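PDB 4EEI: adenylosuccinate lyase from Francisella tularensis subsp. tularensis SCHU S4, which probably catalyses two fumarate-releasing steps of purine synthesis, splitting adenylosuccinate into AMP and fumarate and releasing fumarate from SAICAR to give AICAR. Local coordinates for residues N18-M23 / A51-E56; E60-K63 / H67-I70. All blocks are in the same frame, centred on the assembly; numbering follows the deposited sequence. Where two conformers were deposited one is given.

Contact 1 (N18-M23 / A51-E56); sequences NKYAKM and AQIRPE
Tyr20 and Ala21, on helix 16-33, meet Ile53 and Pro55, which lie where a loop runs into helix 55-65, in the all-helical N-terminal part of this fumarase/aspartase-superfamily lyase. The contact across the two segments is apolar. Ile53 is its wedge. One branch, CG2, presses on Tyr20 CB at 3.6 Å and sits at the edge of the tyrosine ring, near its plane. The other branch goes to Ala21: Ile53 CG1 lies 4.2 Å from Ala21 CB, while Ile53 CD1 ends 3.8 Å from Ala21 CA, against the helix backbone. CG1 lies beside the backbone N of Ile53 and CG2 anti to it (chi1 -55°), which sends CG2 to Tyr20 and CG1 with CD1 to Ala21. Leu24 and Glu17, a turn to either side on the same helix, also touch Ile53. Pro55, in the first turn of helix 55-65, meets the ring of Tyr20 obliquely, its CB 4.1 Å from Tyr20 CE2. Arg54 just before it is the N-cap residue, so the tyrosine packs beside the start of that helix. The side chains of Tyr20 and Asp68, an AMP-binding residue, are about 5 Å apart. The packing is thus near the nucleotide site, though the Tyr20 side chain is itself about 10 Å from AMP.

On the same helix, away from Ile53, Lys22 NZ donates to Asn18 OD1 at 2.8 Å, the ammonium nitrogen lying 17° out of the plane of the Asn18 carbonyl.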
loop_
_atom_site.group_PDB
_atom_site.type_symbol
_atom_site.label_atom_id
_atom_site.label_comp_id
_atom_site.label_asym_id
_atom_site.label_seq_id
_atom_site.Cartn_x
_atom_site.Cartn_y
_atom_site.Cartn_z
ATOM N N ASN B 18 14.990 -27.312 -5.976
ATOM C CA ASN B 18 15.748 -26.377 -6.797
ATOM C C ASN B 18 16.417 -25.296 -5.960
ATOM O O ASN B 18 17.498 -24.804 -6.315
ATOM C CB ASN B 18 14.887 -25.743 -7.890
ATOM C CG ASN B 18 15.708 -24.905 -8.846
ATOM O OD1 ASN B 18 16.584 -25.429 -9.541
ATOM N ND2 ASN B 18 15.452 -23.598 -8.873
ATOM N N LYS B 19 15.782 -24.920 -4.852
ATOM C CA LYS B 19 16.401 -23.951 -3.943
ATOM C C LYS B 19 17.773 -24.459 -3.504
ATOM O O LYS B 19 18.760 -23.721 -3.556
ATOM C CB LYS B 19 15.520 -23.683 -2.713
ATOM C CG LYS B 19 16.123 -22.662 -1.749
ATOM C CD LYS B 19 16.068 -23.115 -0.291
ATOM C CE LYS B 19 14.676 -22.984 0.293
ATOM N NZ LYS B 19 14.108 -21.616 0.084
ATOM N N TYR B 20 17.838 -25.720 -3.089
ATOM C CA TYR B 20 19.110 -26.307 -2.660
ATOM C C TYR B 20 20.046 -26.592 -3.832
ATOM O O TYR B 20 21.261 -26.498 -3.690
ATOM C CB TYR B 20 18.873 -27.594 -1.857
ATOM C CG TYR B 20 18.073 -27.373 -0.591
ATOM C CD1 TYR B 20 18.359 -26.313 0.263
ATOM C CD2 TYR B 20 17.026 -28.216 -0.262
ATOM C CE1 TYR B 20 17.616 -26.107 1.416
ATOM C CE2 TYR B 20 16.285 -28.020 0.878
ATOM C CZ TYR B 20 16.576 -26.969 1.713
ATOM O OH TYR B 20 15.822 -26.791 2.852
ATOM N N ALA B 21 19.491 -26.951 -4.988
ATOM C CA ALA B 21 20.340 -27.192 -6.159
ATOM C C ALA B 21 21.070 -25.903 -6.566
ATOM O O ALA B 21 22.237 -25.929 -6.966
ATOM C CB ALA B 21 19.538 -27.760 -7.313
ATOM N N LYS B 22 20.386 -24.769 -6.459
ATOM C CA LYS B 22 21.030 -23.497 -6.782
ATOM C C LYS B 22 22.051 -23.116 -5.719
ATOM O O LYS B 22 23.123 -22.592 -6.042
ATOM C CB LYS B 22 19.983 -22.395 -6.997
ATOM C CG LYS B 22 19.096 -22.624 -8.241
ATOM C CD LYS B 22 19.908 -22.562 -9.534
ATOM C CE LYS B 22 20.141 -23.933 -10.154
ATOM N NZ LYS B 22 18.933 -24.509 -10.822
ATOM N N MET B 23 21.739 -23.395 -4.454
ATOM C CA MET B 23 22.713 -23.178 -3.382
ATOM C C MET B 23 23.979 -23.995 -3.626
ATOM O O MET B 23 25.101 -23.515 -3.421
ATOM C CB MET B 23 22.109 -23.525 -2.021
ATOM C CG MET B 23 21.147 -22.463 -1.490
ATOM S SD MET B 23 20.458 -22.950 0.107
ATOM C CE MET B 23 19.322 -21.579 0.409
ATOM N N ALA B 51 27.250 -35.166 -5.644
ATOM C CA ALA B 51 26.373 -34.655 -4.595
ATOM C C ALA B 51 24.902 -34.786 -4.961
ATOM O O ALA B 51 24.493 -34.457 -6.079
ATOM C CB ALA B 51 26.713 -33.202 -4.261
ATOM N N GLN B 52 24.112 -35.270 -4.009
ATOM C CA GLN B 52 22.674 -35.381 -4.201
ATOM C C GLN B 52 21.945 -34.312 -3.397
ATOM O O GLN B 52 22.375 -33.943 -2.302
ATOM C CB GLN B 52 22.188 -36.768 -3.774
ATOM C CG GLN B 52 22.834 -37.922 -4.534
ATOM C CD GLN B 52 22.385 -37.985 -5.975
ATOM O OE1 GLN B 52 21.188 -38.001 -6.262
ATOM N NE2 GLN B 52 23.342 -38.014 -6.894
ATOM N N ILE B 53 20.844 -33.814 -3.943
ATOM C CA ILE B 53 20.008 -32.847 -3.235
ATOM C C ILE B 53 18.918 -33.618 -2.498
ATOM O O ILE B 53 18.145 -34.346 -3.120
ATOM C CB ILE B 53 19.371 -31.845 -4.211
ATOM C CG1 ILE B 53 20.453 -31.162 -5.040
ATOM C CG2 ILE B 53 18.540 -30.804 -3.457
ATOM C CD1 ILE B 53 21.414 -30.310 -4.206
ATOM N N ARG B 54 18.869 -33.471 -1.174
ATOM C CA ARG B 54 17.979 -34.287 -0.344
ATOM C C ARG B 54 17.169 -33.435 0.626
ATOM O O ARG B 54 17.499 -33.352 1.813
ATOM C CB ARG B 54 18.799 -35.311 0.436
ATOM C CG ARG B 54 19.574 -36.284 -0.441
ATOM C CD ARG B 54 20.602 -37.051 0.370
ATOM N NE ARG B 54 21.239 -38.122 -0.396
ATOM C CZ ARG B 54 22.269 -38.843 0.040
ATOM N NH1 ARG B 54 22.786 -38.607 1.238
ATOM N NH2 ARG B 54 22.784 -39.801 -0.724
ATOM N N PRO B 55 16.097 -32.806 0.124
ATOM C CA PRO B 55 15.362 -31.817 0.918
ATOM C C PRO B 55 14.867 -32.407 2.235
ATOM O O PRO B 55 14.855 -31.730 3.262
ATOM C CB PRO B 55 14.192 -31.438 0.007
ATOM C CG PRO B 55 14.688 -31.732 -1.383
ATOM C CD PRO B 55 15.533 -32.968 -1.227
ATOM N N GLU B 56 14.483 -33.676 2.168
ATOM C CA GLU B 56 14.021 -34.446 3.311
ATOM C C GLU B 56 15.058 -34.493 4.434
ATOM O O GLU B 56 14.744 -34.271 5.603
ATOM C CB GLU B 56 13.670 -35.871 2.850
ATOM C CG GLU B 56 14.804 -36.630 2.108
ATOM C CD GLU B 56 14.862 -36.342 0.611
ATOM O OE1 GLU B 56 14.049 -35.537 0.125
ATOM O OE2 GLU B 56 15.711 -36.938 -0.084
#

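Contact 2 (E60-K63 / H67-I70); sequences EIEK and HDII. With AMP (adenosine monophosphate), chain O.
Glu62 stands beside His67 and Asp68 where a short turn joins helix 55-65 to helix 68-77, and the second helix begins at the nucleotide. His67 meets Glu62 through its backbone, Glu62 CG lying 4.3 Å from His67 N. Its CB points away from Glu62, and the ring lies against the ligand: one face lies under the sugar-base junction of AMP, with C1' over the ring centre and N9 3.6 Å from His67 NE2. As the N-cap residue, His67 also receives a weak, bent bond at ND1 from Ile69 N (3.3 Å, 131°), which lies in the ring plane at its edge. NE2 is hydrogen-bonded to a bound succinate.

Asp68 follows in the first turn. Glu62 extends with CG anti to its backbone N (chi1 -174°), and its carboxylate straddles the aspartate's methylene: Glu62 OE1 and Glu62 OE2 both lie 3.4 Å from Asp68 CB. The two acidic side chains run alongside each other, pointing the same way, with their carboxylate planes 39° apart. Glu62 OE2 and Asp68 OD1 remain 4.9 Å apart, and each group has its own cation: Arg4 of the second subunit bridges to Glu62 OE2 and Arg310 to Asp68 OD2. These arginines probably offset the like charges. Both also hydrogen-bond AMP, whose O4' lies 3.3 Å from Asp68 OD1.

After Asp68, the Ile69 side chain touches Ser94 and Ile98 of helix 94-131. Ile70 CG1 then backs the opposite face of the His67 ring, so the imidazole is held between ribose and isoleucine. On helix 55-65, Ile61 packs on Ala71 and Thr74; helix 68-77 thus meets helix 55-65 through Ile61 and helix 94-131 through Ile69.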
loop_
_atom_site.group_PDB
_atom_site.type_symbol
_atom_site.label_atom_id
_atom_site.label_comp_id
_atom_site.label_asym_id
_atom_site.label_seq_id
_atom_site.Cartn_x
_atom_site.Cartn_y
_atom_site.Cartn_z
ATOM N N GLU B 60 15.307 -32.838 8.491
ATOM C CA GLU B 60 15.583 -33.503 9.765
ATOM C C GLU B 60 16.803 -32.911 10.471
ATOM O O GLU B 60 16.807 -32.772 11.693
ATOM C CB GLU B 60 15.685 -35.030 9.629
ATOM C CG GLU B 60 16.346 -35.555 8.364
ATOM C CD GLU B 60 16.319 -37.086 8.285
ATOM O OE1 GLU B 60 17.406 -37.699 8.198
ATOM O OE2 GLU B 60 15.213 -37.674 8.306
ATOM N N ILE B 61 17.822 -32.543 9.699
ATOM C CA ILE B 61 19.007 -31.898 10.252
ATOM C C ILE B 61 18.656 -30.511 10.799
ATOM O O ILE B 61 19.164 -30.095 11.848
ATOM C CB ILE B 61 20.140 -31.793 9.200
ATOM C CG1 ILE B 61 20.580 -33.187 8.754
ATOM C CG2 ILE B 61 21.331 -31.044 9.764
ATOM C CD1 ILE B 61 21.559 -33.194 7.595
ATOM N N GLU B 62 17.779 -29.803 10.095
ATOM C CA GLU B 62 17.389 -28.457 10.509
ATOM C C GLU B 62 16.641 -28.458 11.846
ATOM O O GLU B 62 16.687 -27.477 12.592
ATOM C CB GLU B 62 16.560 -27.755 9.425
ATOM C CG GLU B 62 16.259 -26.296 9.754
ATOM C CD GLU B 62 15.712 -25.505 8.574
ATOM O OE1 GLU B 62 15.676 -26.045 7.444
ATOM O OE2 GLU B 62 15.327 -24.334 8.786
ATOM N N LYS B 63 15.968 -29.563 12.152
ATOM C CA LYS B 63 15.324 -29.715 13.456
ATOM C C LYS B 63 16.308 -29.569 14.614
ATOM O O LYS B 63 15.948 -29.075 15.683
ATOM C CB LYS B 63 14.600 -31.055 13.550
ATOM C CG LYS B 63 13.207 -31.023 12.958
ATOM C CD LYS B 63 12.526 -32.381 13.082
ATOM C CE LYS B 63 11.072 -32.310 12.625
ATOM N NZ LYS B 63 10.339 -33.602 12.825
ATOM N N HIS B 67 19.056 -23.878 11.871
ATOM C CA HIS B 67 19.745 -23.044 10.898
ATOM C C HIS B 67 19.760 -23.774 9.569
ATOM O O HIS B 67 20.427 -24.798 9.434
ATOM C CB HIS B 67 21.176 -22.774 11.367
ATOM C CG HIS B 67 21.870 -21.688 10.602
ATOM N ND1 HIS B 67 21.993 -21.705 9.229
ATOM C CD2 HIS B 67 22.479 -20.552 11.020
ATOM C CE1 HIS B 67 22.648 -20.628 8.833
ATOM N NE2 HIS B 67 22.953 -19.910 9.901
ATOM N N ASP B 68 19.032 -23.252 8.589
ATOM C CA ASP B 68 18.829 -23.987 7.336
ATOM C C ASP B 68 20.089 -24.198 6.475
ATOM O O ASP B 68 20.227 -25.239 5.824
ATOM C CB ASP B 68 17.658 -23.409 6.518
ATOM C CG ASP B 68 17.829 -21.928 6.176
ATOM O OD1 ASP B 68 18.532 -21.194 6.912
ATOM O OD2 ASP B 68 17.231 -21.497 5.162
ATOM N N ILE B 69 21.017 -23.243 6.493
ATOM C CA ILE B 69 22.239 -23.378 5.692
ATOM C C ILE B 69 23.226 -24.377 6.292
ATOM O O ILE B 69 23.878 -25.133 5.565
ATOM C CB ILE B 69 22.938 -22.027 5.464
ATOM C CG1 ILE B 69 21.929 -20.993 4.977
ATOM C CG2 ILE B 69 24.063 -22.172 4.453
ATOM C CD1 ILE B 69 21.049 -21.504 3.829
ATOM N N ILE B 70 23.352 -24.370 7.617
ATOM C CA ILE B 70 24.142 -25.392 8.298
ATOM C C ILE B 70 23.578 -26.770 7.969
ATOM O O ILE B 70 24.324 -27.707 7.697
ATOM C CB ILE B 70 24.144 -25.194 9.827
ATOM C CG1 ILE B 70 24.777 -23.850 10.200
ATOM C CG2 ILE B 70 24.873 -26.338 10.516
ATOM C CD1 ILE B 70 24.802 -23.570 11.702
HETATM P P AMP O . 13.265 -17.652 8.539
HETATM O O1P AMP O . 12.144 -18.630 8.778
HETATM O O2P AMP O . 13.188 -16.401 9.374
HETATM O O3P AMP O . 13.578 -17.410 7.084
HETATM O "O5'" AMP O . 14.571 -18.412 9.092
HETATM C "C5'" AMP O . 15.877 -17.898 8.833
HETATM C "C4'" AMP O . 16.906 -19.006 9.021
HETATM O "O4'" AMP O . 18.221 -18.505 8.766
HETATM C "C3'" AMP O . 16.897 -19.532 10.447
HETATM O "O3'" AMP O . 16.889 -20.959 10.413
HETATM C "C2'" AMP O . 18.194 -19.049 11.055
HETATM O "O2'" AMP O . 18.746 -20.030 11.935
HETATM C "C1'" AMP O . 19.092 -18.832 9.850
HETATM N N9 AMP O . 20.065 -17.743 10.102
HETATM C C8 AMP O . 20.355 -17.204 11.298
HETATM N N7 AMP O . 21.293 -16.233 11.180
HETATM C C5 AMP O . 21.619 -16.143 9.879
HETATM C C6 AMP O . 22.542 -15.321 9.064
HETATM N N6 AMP O . 23.325 -14.379 9.637
HETATM N N1 AMP O . 22.574 -15.549 7.734
HETATM C C2 AMP O . 21.799 -16.485 7.154
HETATM N N3 AMP O . 20.939 -17.264 7.831
HETATM C C4 AMP O . 20.806 -17.143 9.173
#

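Overall arrangement
The two contacts follow one another along the chain, contact 1 closing before contact 2 opens, with their centres 13 Å apart on the same side of the chain's centre. Helix 55-65 is common to both: its start belongs to contact 1 and its later turns to contact 2. They also touch directly, Met23 CE of 18-23 lying 3.8 Å from Ile69 CD1 of 67-70. Helix 16-33 is thus linked to helix 68-77 both through helix 55-65 and by direct packing. Contact 2 supplies two residues of the AMP pocket, His67 and Asp68, while contact 1 packs nearby without adding one.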